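Local coordinates for putative cell adhesion protein (Bacteroides uniformis, PDB 4K4K) that probably forms part of the tip of fimbriae, the cell-surface filaments that mediate adhesion and biofilm formation, at residues 8-20 against 126-138. Residues are numbered along the deposited sequence; the frame is centred on the assembly and turned at random.
Sequences PTDGRVALEATSG and KDKTDPKVAFVFT
With chi1 of V13 at 179°, CG1 lies opposite the backbone N and reaches CB of P131 at 3.6 Å, the side chains crossing at about a right angle; CB and CG2 of V13 rest against CB of K128. In L15, CG likewise lies trans to the backbone N (chi1 170°), and this brings CD1 to 3.5 Å from CG2 of V133, closer than usual for two carbons. Beyond V13 the backbones pair as parallel strands, 16-18 along 132-134, their axes 4.8 Å apart. E16 N donates to P131 O, V133 N to E16 O (2.9 Å), T18 N to V133 O and F135 N to T18 O (2.8 Å). T18 N meets the V133 carbonyl almost end-on, whereas F135 N is tilted 24° from the carbonyl plane of T18.

On the face of A17 and V133, the F135 ring receives CB of A17 at its edge, 3.9 Å from CE2, and V133 CG1 lies over one side of the ring. I40 of strand 37-44 and F86 of strand 84-90 continue this apolar layer around L15 and F135. The other face carries E16, K132, T18 and A134. The extended E16 side chain runs beside P131, and its OE1 touches CG of K132 at 3.4 Å; the lysine bends at chi3, carrying NZ away, and no salt bridge forms. At the loop end a water links G11 O to K128 NZ, which also bonds to V79 O; a second water joins S19 O to F137 N. On its other edge the chain bonds to I75 through L15 and to F67 through A17, so the short strand 16-18 lies between F67 and 132-150, parallel to the latter, within the all-beta fold of this fimbrillin-like protein.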
# COMPACT_ATOMS: atom_id res chain seq x y z
N PRO A 8 27.16 15.85 10.72
CA PRO A 8 28.43 16.53 10.40
C PRO A 8 29.13 17.15 11.61
O PRO A 8 28.49 17.41 12.63
CB PRO A 8 28.00 17.64 9.42
CG PRO A 8 26.70 17.20 8.88
CD PRO A 8 26.03 16.50 10.01
N THR A 9 30.45 17.38 11.49
CA THR A 9 31.25 17.98 12.55
C THR A 9 31.58 19.45 12.20
O THR A 9 32.35 20.09 12.93
CB THR A 9 32.52 17.15 12.84
OG1 THR A 9 33.25 16.95 11.63
CG2 THR A 9 32.20 15.80 13.49
N ASP A 10 30.97 20.01 11.12
CA ASP A 10 31.23 21.42 10.80
C ASP A 10 29.97 22.30 11.04
O ASP A 10 29.87 23.38 10.46
CB ASP A 10 31.86 21.61 9.39
CG ASP A 10 33.39 21.63 9.33
OD1 ASP A 10 34.05 21.41 10.39
OD2 ASP A 10 33.94 21.87 8.22
N GLY A 11 29.07 21.83 11.93
CA GLY A 11 27.90 22.57 12.42
C GLY A 11 26.57 22.39 11.72
O GLY A 11 25.54 22.88 12.21
N ARG A 12 26.57 21.77 10.54
CA ARG A 12 25.32 21.59 9.79
C ARG A 12 24.46 20.51 10.47
O ARG A 12 24.99 19.55 11.00
CB ARG A 12 25.62 21.24 8.32
CG ARG A 12 26.43 22.34 7.60
CD ARG A 12 26.67 22.00 6.14
NE ARG A 12 27.43 20.75 6.01
CZ ARG A 12 27.33 19.92 4.98
NH1 ARG A 12 26.52 20.19 3.96
NH2 ARG A 12 28.04 18.80 4.96
N VAL A 13 23.13 20.72 10.51
CA VAL A 13 22.27 19.79 11.20
C VAL A 13 21.43 19.04 10.19
O VAL A 13 20.60 19.63 9.51
CB VAL A 13 21.39 20.50 12.28
CG1 VAL A 13 20.47 19.50 12.98
CG2 VAL A 13 22.26 21.24 13.31
N ALA A 14 21.68 17.72 10.09
CA ALA A 14 20.97 16.86 9.18
C ALA A 14 19.64 16.41 9.76
O ALA A 14 19.50 16.23 10.97
CB ALA A 14 21.84 15.66 8.86
N LEU A 15 18.69 16.12 8.88
CA LEU A 15 17.43 15.52 9.28
C LEU A 15 17.68 14.15 9.94
O LEU A 15 18.48 13.35 9.43
CB LEU A 15 16.57 15.33 8.02
CG LEU A 15 15.29 14.48 8.18
CD1 LEU A 15 14.27 15.20 9.08
CD2 LEU A 15 14.69 14.18 6.82
N GLU A 16 17.00 13.87 11.06
CA GLU A 16 17.08 12.56 11.71
C GLU A 16 15.71 11.91 11.53
O GLU A 16 14.78 12.17 12.31
CB GLU A 16 17.47 12.67 13.19
CG GLU A 16 18.87 13.25 13.40
CD GLU A 16 19.29 13.48 14.85
OE1 GLU A 16 18.58 13.01 15.77
OE2 GLU A 16 20.33 14.15 15.05
N ALA A 17 15.58 11.10 10.48
CA ALA A 17 14.31 10.50 10.11
C ALA A 17 14.12 9.11 10.64
O ALA A 17 15.01 8.28 10.52
CB ALA A 17 14.17 10.47 8.58
N THR A 18 12.90 8.85 11.16
CA THR A 18 12.44 7.53 11.63
C THR A 18 10.99 7.31 11.16
O THR A 18 10.33 8.26 10.74
CB THR A 18 12.52 7.40 13.15
OG1 THR A 18 11.71 8.43 13.74
CG2 THR A 18 13.95 7.44 13.68
N SER A 19 10.50 6.06 11.21
CA SER A 19 9.12 5.74 10.87
C SER A 19 8.23 5.59 12.14
O SER A 19 7.09 5.11 12.05
CB SER A 19 9.06 4.47 10.04
OG SER A 19 9.52 3.38 10.82
N GLY A 20 8.78 5.98 13.29
CA GLY A 20 8.11 5.90 14.58
C GLY A 20 6.92 6.83 14.71
O GLY A 20 5.79 6.44 14.42
N LYS A 126 9.45 22.00 12.15
CA LYS A 126 10.70 21.47 12.67
C LYS A 126 11.85 22.40 12.33
O LYS A 126 11.87 22.99 11.25
CB LYS A 126 10.98 20.07 12.09
CG LYS A 126 9.95 19.01 12.53
CD LYS A 126 10.28 18.53 13.94
CE LYS A 126 9.27 17.63 14.59
NZ LYS A 126 9.78 17.13 15.90
N ASP A 127 12.83 22.49 13.20
CA ASP A 127 14.01 23.29 12.93
C ASP A 127 15.28 22.57 13.43
O ASP A 127 15.20 21.50 14.02
CB ASP A 127 13.86 24.70 13.52
CG ASP A 127 13.68 24.72 15.02
OD1 ASP A 127 14.52 24.13 15.72
OD2 ASP A 127 12.65 25.24 15.48
N LYS A 128 16.46 23.19 13.23
CA LYS A 128 17.73 22.58 13.61
C LYS A 128 17.86 22.30 15.12
O LYS A 128 18.70 21.49 15.48
CB LYS A 128 18.91 23.43 13.12
CG LYS A 128 19.05 24.78 13.82
CD LYS A 128 20.14 25.65 13.19
CE LYS A 128 21.40 25.66 14.00
NZ LYS A 128 22.50 26.37 13.30
N THR A 129 17.04 22.92 15.99
CA THR A 129 17.14 22.67 17.45
C THR A 129 16.44 21.36 17.83
O THR A 129 16.65 20.86 18.93
CB THR A 129 16.62 23.86 18.28
OG1 THR A 129 15.20 23.89 18.16
CG2 THR A 129 17.23 25.20 17.86
N ASP A 130 15.64 20.80 16.92
CA ASP A 130 14.98 19.51 17.12
C ASP A 130 14.80 18.87 15.74
O ASP A 130 13.78 19.02 15.08
CB ASP A 130 13.66 19.65 17.91
CG ASP A 130 12.89 18.35 18.02
OD1 ASP A 130 13.52 17.30 18.31
OD2 ASP A 130 11.66 18.37 17.75
N PRO A 131 15.88 18.23 15.25
CA PRO A 131 15.88 17.72 13.87
C PRO A 131 15.25 16.33 13.71
O PRO A 131 15.38 15.71 12.65
CB PRO A 131 17.38 17.67 13.55
CG PRO A 131 18.00 17.28 14.87
CD PRO A 131 17.21 18.06 15.89
N LYS A 132 14.64 15.80 14.77
CA LYS A 132 14.05 14.45 14.69
C LYS A 132 12.65 14.52 14.10
O LYS A 132 11.79 15.26 14.60
CB LYS A 132 14.01 13.78 16.08
CG LYS A 132 15.37 13.66 16.76
CD LYS A 132 15.23 13.10 18.18
CE LYS A 132 15.33 14.11 19.31
NZ LYS A 132 14.64 13.62 20.53
N VAL A 133 12.41 13.75 13.04
CA VAL A 133 11.10 13.69 12.40
C VAL A 133 10.67 12.23 12.38
O VAL A 133 11.36 11.40 11.78
CB VAL A 133 11.08 14.32 10.97
CG1 VAL A 133 9.73 14.11 10.28
CG2 VAL A 133 11.45 15.81 11.00
N ALA A 134 9.52 11.94 13.00
CA ALA A 134 8.97 10.59 13.01
C ALA A 134 7.85 10.54 11.99
O ALA A 134 6.82 11.20 12.19
CB ALA A 134 8.48 10.24 14.41
N PHE A 135 8.09 9.89 10.85
CA PHE A 135 7.09 9.77 9.80
C PHE A 135 6.10 8.65 10.12
O PHE A 135 6.51 7.53 10.41
CB PHE A 135 7.77 9.53 8.43
CG PHE A 135 8.56 10.71 7.92
CD1 PHE A 135 7.92 11.83 7.38
CD2 PHE A 135 9.95 10.71 7.97
CE1 PHE A 135 8.66 12.90 6.86
CE2 PHE A 135 10.69 11.82 7.50
CZ PHE A 135 10.03 12.89 6.91
N VAL A 136 4.82 8.94 10.05
CA VAL A 136 3.78 7.93 10.28
C VAL A 136 3.14 7.68 8.93
O VAL A 136 2.45 8.55 8.40
CB VAL A 136 2.77 8.38 11.36
CG1 VAL A 136 1.63 7.36 11.51
CG2 VAL A 136 3.47 8.61 12.70
N PHE A 137 3.39 6.52 8.35
CA PHE A 137 2.89 6.18 7.02
C PHE A 137 1.52 5.53 7.07
O PHE A 137 1.25 4.71 7.95
CB PHE A 137 3.86 5.23 6.31
CG PHE A 137 5.12 5.91 5.79
CD1 PHE A 137 5.15 6.47 4.52
CD2 PHE A 137 6.26 6.00 6.58
CE1 PHE A 137 6.32 7.09 4.04
CE2 PHE A 137 7.42 6.64 6.12
CZ PHE A 137 7.44 7.18 4.85
N THR A 138 0.67 5.87 6.10
CA THR A 138 -0.65 5.22 5.92
C THR A 138 -0.74 4.72 4.49
O THR A 138 -0.18 5.34 3.57
CB THR A 138 -1.84 6.15 6.24
OG1 THR A 138 -1.75 7.28 5.39
CG2 THR A 138 -1.88 6.61 7.72
O HOH W 1 23.40 24.56 11.48
O HOH W 2 4.93 4.45 9.85